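Long-range contacts in ofchtiv-g5 (PDB 6JM8), which probably hydrolyses chitin as a group IV insect chitinase of glycoside hydrolase family 18, holding a chain of N-acetylglucosamine units in its cleft: residues V7-T12 / G341-S346; T192-G197 / P248-T253; S201-N206 / P264-N269. All blocks are in the same frame, centred on the assembly; numbering follows the deposited sequence.

Contact 1. Residues V7-T12 / G341-S346; sequences VCYYGT and GIMLWS. With NAG (2-acetamido-2-deoxy-beta-D-glucopyranose), chain B; NAG (2-acetamido-2-deoxy-beta-D-glucopyranose), chain C.
V7 and C8 pair with M343 and L344 where strand 5-11 runs parallel to strand 341-345, the seam where the family 18 TIM barrel closes between its first and last strands. Three backbone bonds hold it: V7 N to I342 O (2.8 Å), L344 N to V7 O (2.9 Å) and Y9 N to L344 O (3.2 Å). On one side C8 SG, in a disulfide with C33, rests on L344 CD2 at 3.6 Å. On the other, M343 SD makes a Met-aromatic contact, approaching the Y9 ring obliquely at CE1 (3.5 Å). The W345 and Y9 rings meet with planes 46° apart, and Y9 CB touches W345 CE3 at 3.4 Å. The W345 indole lies under the glycan, swung there by a chi1 of -176° that sets CG opposite the backbone N: C5 and C6 of NAG (chain B) lie over one face, S346 CB against the opposite one, and C8 of NAG (chain C) at the edge. The Y9 ring receives C8, the acetamido methyl of NAG (chain B), over one face, 3.5 Å from Y9 CE2. With an alanine in place of W345, NAG (chain B) would probably lose the flat surface under its C5 and C6, and Y9 CB its neighbour CE3. The seam's end thus offers aromatic surface to sugar C-H groups and an N-acetyl methyl, consistent with a cleft for N-acetylglucosamine chains.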
loop_
_atom_site.group_PDB
_atom_site.type_symbol
_atom_site.label_atom_id
_atom_site.label_comp_id
_atom_site.label_asym_id
_atom_site.label_seq_id
_atom_site.Cartn_x
_atom_site.Cartn_y
_atom_site.Cartn_z
ATOM N N VAL A 7 8.607 -4.346 3.391
ATOM C CA VAL A 7 7.355 -4.432 4.135
ATOM C C VAL A 7 6.292 -4.992 3.199
ATOM O O VAL A 7 5.822 -4.296 2.292
ATOM C CB VAL A 7 6.943 -3.066 4.699
ATOM C CG1 VAL A 7 5.656 -3.186 5.500
ATOM C CG2 VAL A 7 8.060 -2.479 5.554
ATOM N N CYS A 8 5.897 -6.246 3.419
ATOM C CA CYS A 8 4.978 -6.951 2.528
ATOM C C CYS A 8 3.572 -6.932 3.117
ATOM O O CYS A 8 3.299 -7.615 4.109
ATOM C CB CYS A 8 5.434 -8.392 2.304
ATOM S SG CYS A 8 7.019 -8.603 1.477
ATOM N N TYR A 9 2.675 -6.173 2.493
ATOM C CA TYR A 9 1.268 -6.223 2.862
ATOM C C TYR A 9 0.603 -7.436 2.225
ATOM O O TYR A 9 0.803 -7.724 1.043
ATOM C CB TYR A 9 0.544 -4.949 2.428
ATOM C CG TYR A 9 0.691 -3.799 3.394
ATOM C CD1 TYR A 9 1.795 -2.964 3.335
ATOM C CD2 TYR A 9 -0.271 -3.550 4.368
ATOM C CE1 TYR A 9 1.940 -1.915 4.211
ATOM C CE2 TYR A 9 -0.131 -2.500 5.254
ATOM C CZ TYR A 9 0.977 -1.687 5.164
ATOM O OH TYR A 9 1.136 -0.635 6.031
ATOM N N TYR A 10 -0.191 -8.147 3.022
ATOM C CA TYR A 10 -0.896 -9.345 2.579
ATOM C C TYR A 10 -2.393 -9.107 2.741
ATOM O O TYR A 10 -2.901 -9.071 3.867
ATOM C CB TYR A 10 -0.434 -10.570 3.373
ATOM C CG TYR A 10 -1.213 -11.839 3.100
ATOM C CD1 TYR A 10 -1.743 -12.101 1.842
ATOM C CD2 TYR A 10 -1.413 -12.777 4.103
ATOM C CE1 TYR A 10 -2.456 -13.258 1.596
ATOM C CE2 TYR A 10 -2.123 -13.937 3.866
ATOM C CZ TYR A 10 -2.641 -14.171 2.611
ATOM O OH TYR A 10 -3.349 -15.322 2.366
ATOM N N GLY A 11 -3.091 -8.936 1.621
ATOM C CA GLY A 11 -4.537 -8.849 1.641
ATOM C C GLY A 11 -5.149 -10.211 1.895
ATOM O O GLY A 11 -5.313 -11.006 0.966
ATOM N N THR A 12 -5.498 -10.482 3.155
ATOM C CA THR A 12 -5.825 -11.841 3.573
ATOM C C THR A 12 -7.055 -12.404 2.873
ATOM O O THR A 12 -7.190 -13.630 2.783
ATOM C CB THR A 12 -6.013 -11.885 5.089
ATOM O OG1 THR A 12 -6.949 -10.877 5.490
ATOM C CG2 THR A 12 -4.689 -11.629 5.774
ATOM N N GLY A 341 13.425 1.670 3.227
ATOM C CA GLY A 341 13.097 0.453 2.511
ATOM C C GLY A 341 11.884 0.640 1.621
ATOM O O GLY A 341 11.527 1.764 1.259
ATOM N N ILE A 342 11.267 -0.487 1.273
ATOM C CA ILE A 342 10.149 -0.536 0.341
ATOM C C ILE A 342 8.966 -1.210 1.021
ATOM O O ILE A 342 9.125 -2.224 1.710
ATOM C CB ILE A 342 10.529 -1.282 -0.956
ATOM C CG1 ILE A 342 11.686 -0.577 -1.667
ATOM C CG2 ILE A 342 9.323 -1.414 -1.879
ATOM C CD1 ILE A 342 11.297 0.730 -2.328
ATOM N N MET A 343 7.785 -0.630 0.836
ATOM C CA MET A 343 6.521 -1.233 1.229
ATOM C C MET A 343 5.727 -1.532 -0.034
ATOM O O MET A 343 5.662 -0.703 -0.945
ATOM C CB MET A 343 5.736 -0.301 2.159
ATOM C CG MET A 343 4.227 -0.362 2.023
ATOM S SD MET A 343 3.425 0.982 2.922
ATOM C CE MET A 343 2.986 2.081 1.580
ATOM N N LEU A 344 5.149 -2.723 -0.106
ATOM C CA LEU A 344 4.461 -3.160 -1.310
ATOM C C LEU A 344 3.014 -3.502 -1.001
ATOM O O LEU A 344 2.715 -4.168 -0.004
ATOM C CB LEU A 344 5.154 -4.370 -1.940
ATOM C CG LEU A 344 5.268 -5.616 -1.068
ATOM C CD1 LEU A 344 4.292 -6.684 -1.533
ATOM C CD2 LEU A 344 6.696 -6.121 -1.092
ATOM N N TRP A 345 2.119 -3.039 -1.867
ATOM C CA TRP A 345 0.724 -3.452 -1.848
ATOM C C TRP A 345 0.401 -4.096 -3.189
ATOM O O TRP A 345 0.402 -3.416 -4.221
ATOM C CB TRP A 345 -0.207 -2.274 -1.579
ATOM C CG TRP A 345 -1.596 -2.740 -1.470
ATOM C CD1 TRP A 345 -2.449 -3.003 -2.496
ATOM C CD2 TRP A 345 -2.296 -3.068 -0.268
ATOM N NE1 TRP A 345 -3.642 -3.454 -2.007
ATOM C CE2 TRP A 345 -3.579 -3.502 -0.641
ATOM C CE3 TRP A 345 -1.967 -3.018 1.089
ATOM C CZ2 TRP A 345 -4.535 -3.890 0.290
ATOM C CZ3 TRP A 345 -2.916 -3.404 2.014
ATOM C CH2 TRP A 345 -4.187 -3.834 1.610
ATOM N N SER A 346 0.137 -5.401 -3.188
ATOM C CA SER A 346 0.276 -6.272 -2.024
ATOM C C SER A 346 0.835 -7.595 -2.538
ATOM O O SER A 346 0.842 -7.824 -3.747
ATOM C CB SER A 346 -1.061 -6.472 -1.304
ATOM O OG SER A 346 -2.046 -6.975 -2.188
HETATM C C1 NAG B . -4.669 1.857 0.252
HETATM C C2 NAG B . -4.901 0.816 1.397
HETATM C C3 NAG B . -5.818 -0.333 0.950
HETATM C C4 NAG B . -5.930 -0.417 -0.561
HETATM C C5 NAG B . -4.577 -0.166 -1.205
HETATM C C6 NAG B . -4.665 -0.339 -2.700
HETATM C C7 NAG B . -3.094 0.698 3.065
HETATM C C8 NAG B . -1.808 0.035 3.446
HETATM N N2 NAG B . -3.643 0.294 1.915
HETATM O O3 NAG B . -7.112 -0.218 1.529
HETATM O O4 NAG B . -6.287 -1.741 -0.928
HETATM O O5 NAG B . -4.142 1.179 -0.961
HETATM O O6 NAG B . -5.191 0.840 -3.292
HETATM O O7 NAG B . -3.599 1.576 3.757
HETATM C C1 NAG C . -7.691 -1.958 -0.923
HETATM C C2 NAG C . -7.960 -3.047 -1.962
HETATM C C3 NAG C . -9.437 -3.490 -1.923
HETATM C C4 NAG C . -9.837 -3.814 -0.490
HETATM C C5 NAG C . -9.538 -2.609 0.382
HETATM C C6 NAG C . -9.918 -2.802 1.826
HETATM C C7 NAG C . -6.685 -3.131 -4.060
HETATM C C8 NAG C . -6.051 -4.377 -3.527
HETATM N N2 NAG C . -7.599 -2.547 -3.279
HETATM O O3 NAG C . -9.647 -4.607 -2.781
HETATM O O4 NAG C . -11.201 -4.163 -0.339
HETATM O O5 NAG C . -8.132 -2.387 0.354
HETATM O O6 NAG C . -9.726 -1.583 2.511
HETATM O O7 NAG C . -6.401 -2.683 -5.165
#

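Contact 2. Residues T192-G197 / P248-T253; sequences TYDMHG and PFYGRT. With NAG (2-acetamido-2-deoxy-beta-D-glucopyranose), chain D; NAG (2-acetamido-2-deoxy-beta-D-glucopyranose), chain B; NAG (2-acetamido-2-deoxy-beta-D-glucopyranose), chain E.
D194 binds both Y250 and R252 through a single oxygen, in the substrate cleft of a family 18 chitinase, where Y193 and D194 end the Met-x-Tyr-Asp sequence that begins at the end of strand 187-191. OD1 of D194 accepts from Y250 OH (2.6 Å) and, in a salt bridge, from R252 NE and R252 NH2 (both 2.8 Å). The arginine grips side-on, with OD1 in the guanidinium plane, yet all three donors stand out of the carboxylate plane; the two flat groups are turned 58° apart. This leaves OD2 of D194 to the glycan, and O6 of NAG (chain B) donates to it at 2.8 Å. Three donors on one oxygen would be expected to fix the rotation of the carboxylate.

Packing beside this polar knot is close. Y250 points its edge at the face of Y193, a T-shaped pair with planes at 74° and centroids 6.0 Å apart. Y193 CB also lies on P248 CG (3.9 Å), while P248 CB lies over the rim of one face of the Y250 ring. Chi1 of Y250 (61°) places CG between backbone N and carbonyl carbon, from where the hydroxyl reaches D194.

Toward H196 and G197 the contact loosens. There the backbone of the loop merely brushes the arginine, H196 O lying 3.4 Å from R252 CD, and the imidazole of the partly exposed H196 turns away to a hydrogen bond with D200.

Strand 341-345 flanks the site, with M343 and W345 against Y193; strand 283-285 meets R252 through Y283. N206 OD1 braces the loop after strand 187-191 internally by accepting from D194 N, while the N206 side chain touches P248 and Y250 of strand 243-256.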
loop_
_atom_site.group_PDB
_atom_site.type_symbol
_atom_site.label_atom_id
_atom_site.label_comp_id
_atom_site.label_asym_id
_atom_site.label_seq_id
_atom_site.Cartn_x
_atom_site.Cartn_y
_atom_site.Cartn_z
ATOM N N THR A 192 2.854 5.619 -1.951
ATOM C CA THR A 192 3.213 6.287 -3.202
ATOM C C THR A 192 2.688 5.498 -4.403
ATOM O O THR A 192 3.428 5.010 -5.257
ATOM C CB THR A 192 4.722 6.491 -3.282
ATOM O OG1 THR A 192 5.391 5.369 -2.692
ATOM C CG2 THR A 192 5.122 7.755 -2.540
ATOM N N TYR A 193 1.366 5.375 -4.434
ATOM C CA TYR A 193 0.640 4.793 -5.554
ATOM C C TYR A 193 -0.775 5.351 -5.503
ATOM O O TYR A 193 -1.090 6.208 -4.671
ATOM C CB TYR A 193 0.672 3.261 -5.509
ATOM C CG TYR A 193 0.499 2.666 -4.129
ATOM C CD1 TYR A 193 -0.733 2.697 -3.489
ATOM C CD2 TYR A 193 1.564 2.064 -3.470
ATOM C CE1 TYR A 193 -0.899 2.150 -2.232
ATOM C CE2 TYR A 193 1.406 1.514 -2.211
ATOM C CZ TYR A 193 0.173 1.560 -1.598
ATOM O OH TYR A 193 0.004 1.017 -0.346
ATOM N N ASP A 194 -1.632 4.865 -6.401
ATOM C CA ASP A 194 -2.961 5.444 -6.603
ATOM C C ASP A 194 -2.872 6.933 -6.923
ATOM O O ASP A 194 -3.743 7.714 -6.535
ATOM C CB ASP A 194 -3.872 5.215 -5.391
ATOM C CG ASP A 194 -4.052 3.748 -5.066
ATOM O OD1 ASP A 194 -4.071 2.924 -6.003
ATOM O OD2 ASP A 194 -4.168 3.420 -3.867
ATOM N N MET A 195 -1.802 7.335 -7.619
ATOM C CA MET A 195 -1.645 8.735 -7.999
ATOM C C MET A 195 -2.749 9.166 -8.951
ATOM O O MET A 195 -3.282 10.276 -8.836
ATOM C CB MET A 195 -0.275 8.953 -8.640
ATOM C CG MET A 195 0.893 8.618 -7.731
ATOM S SD MET A 195 1.168 9.897 -6.497
ATOM C CE MET A 195 2.442 9.130 -5.504
ATOM N N HIS A 196 -3.094 8.305 -9.902
ATOM C CA HIS A 196 -4.239 8.506 -10.772
ATOM C C HIS A 196 -4.994 7.191 -10.877
ATOM O O HIS A 196 -4.507 6.135 -10.463
ATOM C CB HIS A 196 -3.815 9.012 -12.152
ATOM C CG HIS A 196 -3.047 10.293 -12.102
ATOM N ND1 HIS A 196 -3.657 11.518 -11.943
ATOM C CD2 HIS A 196 -1.718 10.538 -12.162
ATOM C CE1 HIS A 196 -2.738 12.465 -11.922
ATOM N NE2 HIS A 196 -1.552 11.897 -12.051
ATOM N N GLY A 197 -6.194 7.262 -11.430
ATOM C CA GLY A 197 -7.026 6.077 -11.501
ATOM C C GLY A 197 -8.337 6.385 -12.184
ATOM O O GLY A 197 -8.589 7.509 -12.631
ATOM N N PRO A 248 3.292 -0.344 -5.945
ATOM C CA PRO A 248 2.123 -1.188 -6.220
ATOM C C PRO A 248 2.463 -2.470 -6.968
ATOM O O PRO A 248 3.278 -2.463 -7.896
ATOM C CB PRO A 248 1.236 -0.270 -7.066
ATOM C CG PRO A 248 2.215 0.592 -7.817
ATOM C CD PRO A 248 3.493 0.669 -6.997
ATOM N N PHE A 249 1.847 -3.580 -6.560
ATOM C CA PHE A 249 1.884 -4.831 -7.307
ATOM C C PHE A 249 0.631 -5.011 -8.157
ATOM O O PHE A 249 0.235 -6.141 -8.462
ATOM C CB PHE A 249 2.056 -6.021 -6.363
ATOM C CG PHE A 249 3.474 -6.241 -5.898
ATOM C CD1 PHE A 249 4.414 -5.224 -5.949
ATOM C CD2 PHE A 249 3.861 -7.476 -5.404
ATOM C CE1 PHE A 249 5.712 -5.437 -5.512
ATOM C CE2 PHE A 249 5.151 -7.695 -4.969
ATOM C CZ PHE A 249 6.079 -6.675 -5.022
ATOM N N TYR A 250 -0.007 -3.904 -8.529
ATOM C CA TYR A 250 -1.238 -3.904 -9.301
ATOM C C TYR A 250 -1.207 -2.717 -10.251
ATOM O O TYR A 250 -0.380 -1.809 -10.122
ATOM C CB TYR A 250 -2.474 -3.815 -8.395
ATOM C CG TYR A 250 -2.497 -2.544 -7.575
ATOM C CD1 TYR A 250 -1.791 -2.452 -6.384
ATOM C CD2 TYR A 250 -3.209 -1.429 -8.002
ATOM C CE1 TYR A 250 -1.800 -1.293 -5.638
ATOM C CE2 TYR A 250 -3.220 -0.262 -7.263
ATOM C CZ TYR A 250 -2.513 -0.201 -6.082
ATOM O OH TYR A 250 -2.522 0.954 -5.337
ATOM N N GLY A 251 -2.135 -2.723 -11.210
ATOM C CA GLY A 251 -2.337 -1.605 -12.100
ATOM C C GLY A 251 -3.776 -1.117 -12.021
ATOM O O GLY A 251 -4.637 -1.745 -11.398
ATOM N N ARG A 252 -4.027 0.019 -12.665
ATOM C CA ARG A 252 -5.357 0.606 -12.721
ATOM C C ARG A 252 -5.787 0.730 -14.177
ATOM O O ARG A 252 -4.975 1.063 -15.046
ATOM C CB ARG A 252 -5.385 1.968 -12.021
ATOM C CG ARG A 252 -5.030 1.866 -10.545
ATOM C CD ARG A 252 -5.583 3.013 -9.720
ATOM N NE ARG A 252 -5.607 2.673 -8.300
ATOM C CZ ARG A 252 -6.599 2.015 -7.709
ATOM N NH1 ARG A 252 -7.655 1.634 -8.415
ATOM N NH2 ARG A 252 -6.537 1.741 -6.413
ATOM N N THR A 253 -7.060 0.443 -14.441
ATOM C CA THR A 253 -7.563 0.296 -15.800
ATOM C C THR A 253 -8.624 1.347 -16.102
ATOM O O THR A 253 -9.439 1.694 -15.241
ATOM C CB THR A 253 -8.133 -1.110 -16.023
ATOM O OG1 THR A 253 -9.378 -1.249 -15.327
ATOM C CG2 THR A 253 -7.157 -2.158 -15.508
HETATM C C1 NAG D . -7.156 5.577 -2.660
HETATM C C2 NAG D . -7.667 4.175 -2.930
HETATM C C3 NAG D . -7.419 3.260 -1.724
HETATM C C4 NAG D . -5.979 3.346 -1.226
HETATM C C5 NAG D . -5.576 4.812 -1.068
HETATM C C6 NAG D . -4.128 5.030 -0.691
HETATM C C7 NAG D . -9.643 3.507 -4.257
HETATM C C8 NAG D . -11.122 3.674 -4.446
HETATM N N2 NAG D . -9.083 4.217 -3.271
HETATM O O3 NAG D . -7.681 1.914 -2.105
HETATM O O4 NAG D . -5.882 2.654 0.021
HETATM O O5 NAG D . -5.797 5.525 -2.291
HETATM O O6 NAG D . -3.927 6.397 -0.372
HETATM O O7 NAG D . -8.983 2.765 -4.973
HETATM C C1 NAG B . -4.669 1.857 0.252
HETATM C C2 NAG B . -4.901 0.816 1.397
HETATM C C3 NAG B . -5.818 -0.333 0.950
HETATM C C4 NAG B . -5.930 -0.417 -0.561
HETATM C C5 NAG B . -4.577 -0.166 -1.205
HETATM C C6 NAG B . -4.665 -0.339 -2.700
HETATM C C7 NAG B . -3.094 0.698 3.065
HETATM C C8 NAG B . -1.808 0.035 3.446
HETATM N N2 NAG B . -3.643 0.294 1.915
HETATM O O3 NAG B . -7.112 -0.218 1.529
HETATM O O4 NAG B . -6.287 -1.741 -0.928
HETATM O O5 NAG B . -4.142 1.179 -0.961
HETATM O O6 NAG B . -5.191 0.840 -3.292
HETATM O O7 NAG B . -3.599 1.576 3.757
HETATM C C1 NAG E . -7.241 10.119 -5.211
HETATM C C2 NAG E . -6.055 9.697 -4.341
HETATM C C3 NAG E . -6.060 8.180 -4.162
HETATM C C4 NAG E . -7.421 7.660 -3.709
HETATM C C5 NAG E . -8.583 8.233 -4.544
HETATM C C6 NAG E . -9.981 7.927 -4.010
HETATM C C7 NAG E . -3.931 10.931 -4.251
HETATM C C8 NAG E . -2.673 11.303 -4.989
HETATM N N2 NAG E . -4.786 10.135 -4.906
HETATM O O1 NAG E . -7.296 11.503 -5.246
HETATM O O3 NAG E . -5.060 7.846 -3.212
HETATM O O4 NAG E . -7.374 6.254 -3.893
HETATM O O5 NAG E . -8.472 9.653 -4.617
HETATM O O6 NAG E . -10.966 7.905 -5.032
HETATM O O7 NAG E . -4.146 11.316 -3.107
#

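Contact 3. Residues S201-N206 / P264-N269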
loop_
_atom_site.group_PDB
_atom_site.type_symbol
_atom_site.label_atom_id
_atom_site.label_comp_id
_atom_site.label_asym_id
_atom_site.label_seq_id
_atom_site.Cartn_x
_atom_site.Cartn_y
_atom_site.Cartn_z
ATOM N N SER A 201 -10.904 11.987 -14.976
ATOM C CA SER A 201 -11.503 12.203 -16.285
ATOM C C SER A 201 -10.525 11.959 -17.426
ATOM O O SER A 201 -10.925 12.035 -18.592
ATOM C CB SER A 201 -12.064 13.626 -16.380
ATOM O OG SER A 201 -11.023 14.588 -16.353
ATOM N N VAL A 202 -9.256 11.687 -17.123
ATOM C CA VAL A 202 -8.261 11.354 -18.132
ATOM C C VAL A 202 -7.435 10.180 -17.630
ATOM O O VAL A 202 -7.354 9.913 -16.428
ATOM C CB VAL A 202 -7.329 12.539 -18.477
ATOM C CG1 VAL A 202 -8.121 13.696 -19.064
ATOM C CG2 VAL A 202 -6.549 12.981 -17.248
ATOM N N THR A 203 -6.817 9.472 -18.574
ATOM C CA THR A 203 -5.876 8.427 -18.205
ATOM C C THR A 203 -4.688 9.035 -17.472
ATOM O O THR A 203 -4.334 10.199 -17.668
ATOM C CB THR A 203 -5.390 7.662 -19.440
ATOM O OG1 THR A 203 -4.691 8.552 -20.321
ATOM C CG2 THR A 203 -6.561 7.036 -20.177
ATOM N N GLY A 204 -4.077 8.233 -16.612
ATOM C CA GLY A 204 -2.919 8.676 -15.860
ATOM C C GLY A 204 -2.283 7.478 -15.197
ATOM O O GLY A 204 -2.888 6.408 -15.089
ATOM N N HIS A 205 -1.049 7.672 -14.747
ATOM C CA HIS A 205 -0.268 6.569 -14.211
ATOM C C HIS A 205 -0.589 6.325 -12.745
ATOM O O HIS A 205 -0.819 7.261 -11.975
ATOM C CB HIS A 205 1.227 6.828 -14.382
ATOM C CG HIS A 205 1.656 6.909 -15.811
ATOM N ND1 HIS A 205 1.423 5.893 -16.715
ATOM C CD2 HIS A 205 2.287 7.888 -16.500
ATOM C CE1 HIS A 205 1.899 6.242 -17.896
ATOM N NE2 HIS A 205 2.430 7.446 -17.792
ATOM N N ASN A 206 -0.596 5.044 -12.373
ATOM C CA ASN A 206 -0.861 4.658 -10.993
ATOM C C ASN A 206 0.255 5.120 -10.064
ATOM O O ASN A 206 -0.014 5.629 -8.970
ATOM C CB ASN A 206 -1.043 3.142 -10.916
ATOM C CG ASN A 206 -1.389 2.660 -9.525
ATOM O OD1 ASN A 206 -2.085 3.343 -8.775
ATOM N ND2 ASN A 206 -0.911 1.470 -9.174
ATOM N N PRO A 264 -0.980 8.784 -22.284
ATOM C CA PRO A 264 -1.306 9.236 -20.930
ATOM C C PRO A 264 -1.952 10.611 -20.992
ATOM O O PRO A 264 -1.632 11.430 -21.857
ATOM C CB PRO A 264 0.055 9.278 -20.227
ATOM C CG PRO A 264 0.882 8.288 -20.975
ATOM C CD PRO A 264 0.434 8.386 -22.403
ATOM N N ASN A 265 -2.901 10.840 -20.081
ATOM C CA ASN A 265 -3.655 12.095 -20.004
ATOM C C ASN A 265 -4.547 12.296 -21.228
ATOM O O ASN A 265 -4.647 13.401 -21.765
ATOM C CB ASN A 265 -2.731 13.297 -19.800
ATOM C CG ASN A 265 -2.293 13.453 -18.359
ATOM O OD1 ASN A 265 -3.073 13.877 -17.507
ATOM N ND2 ASN A 265 -1.045 13.098 -18.076
ATOM N N SER A 266 -5.211 11.208 -21.671
ATOM C CA SER A 266 -6.245 11.177 -22.697
ATOM C C SER A 266 -7.618 11.022 -22.050
ATOM O O SER A 266 -7.737 10.385 -21.001
ATOM C CB SER A 266 -6.005 10.018 -23.669
ATOM O OG SER A 266 -4.742 10.129 -24.303
ATOM N N PRO A 267 -8.668 11.595 -22.644
ATOM C CA PRO A 267 -10.002 11.521 -22.027
ATOM C C PRO A 267 -10.420 10.081 -21.763
ATOM O O PRO A 267 -10.198 9.195 -22.588
ATOM C CB PRO A 267 -10.908 12.192 -23.068
ATOM C CG PRO A 267 -10.007 13.125 -23.807
ATOM C CD PRO A 267 -8.669 12.414 -23.870
ATOM N N SER A 268 -11.036 9.860 -20.588
ATOM C CA SER A 268 -11.450 8.533 -20.163
ATOM C C SER A 268 -12.888 8.571 -19.659
ATOM O O SER A 268 -13.369 9.610 -19.202
ATOM C CB SER A 268 -10.524 7.981 -19.077
ATOM O OG SER A 268 -10.472 8.860 -17.954
ATOM N N ASN A 269 -13.553 7.415 -19.736
ATOM C CA ASN A 269 -14.974 7.274 -19.448
ATOM C C ASN A 269 -15.241 6.409 -18.215
ATOM O O ASN A 269 -16.304 5.791 -18.103
ATOM C CB ASN A 269 -15.712 6.688 -20.658
ATOM C CG ASN A 269 -16.273 7.752 -21.581
ATOM O OD1 ASN A 269 -16.554 8.865 -21.160
ATOM N ND2 ASN A 269 -16.455 7.405 -22.845
#
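H205 meets P264 obliquely: CG of the proline makes a van der Waals contact with the imidazole at NE2, 3.6 Å away, with CE1 next nearest; the hydrogen bond of H205 NE2 goes to D304. The carboxamide of N265 is the other flat group here, and its OD1 lies against V202 CG2 (3.6 Å) while its ND2 binds E213 O. Further along, a single beta bridge pairs V202 with P267. It joins the long loop after strand 187-191 to the segment that follows strand 243-256, whose place between the last two barrel strands is consistent with the alpha+beta insertion domain of family 18 chitinases.

The backbones run in opposing order, T203 facing N265 and G204 facing P264. T203 N donates to S266 O at 2.8 Å, in the carbonyl plane. S268 N reaches S201 O at 3.0 Å quite differently, from above the carbonyl plane (46° out of it). A third bond, N265 N to T203 O at 2.9 Å, is weak. N265 takes a left-handed backbone conformation (phi 66°), which turns the chain so that its own N-H and that of S266 both come to T203.

The H205 and P264 end is buried: strands 309-314 and 317-320 back it, with Y311 and W318 against the proline. The S201 and P267 end is exposed. The H205 side chain is about 11 Å from a bound NAG, between nearest atoms.

T203 is the polar centre. Its OG1 stands between backbone N and carbonyl carbon, is hydrogen-bonded to A263 O, and accepts S266 N at 3.0 Å in an almost straight bond of 174°.

In the fold
From the N terminus, the chain enters on strand 5-11 and returns to it only 329 residues later, at strand 341-345, so contact 1 closes the barrel and the other two contacts nest inside its loop. Contact 2 ties the loop after strand 187-191 to strand 243-256; contact 3 begins a few residues on, at 201-206, and ends beyond that strand, at 264-269, so the two cross. W345 O to F249 N, a probable hydrogen bond, joins contacts 1 and 2 as neighbouring strands, and both touch NAG (chain B). M195 N to N206 O, a probable hydrogen bond within one loop, joins contacts 2 and 3, linking the cleft with the insertion that follows strand 243-256.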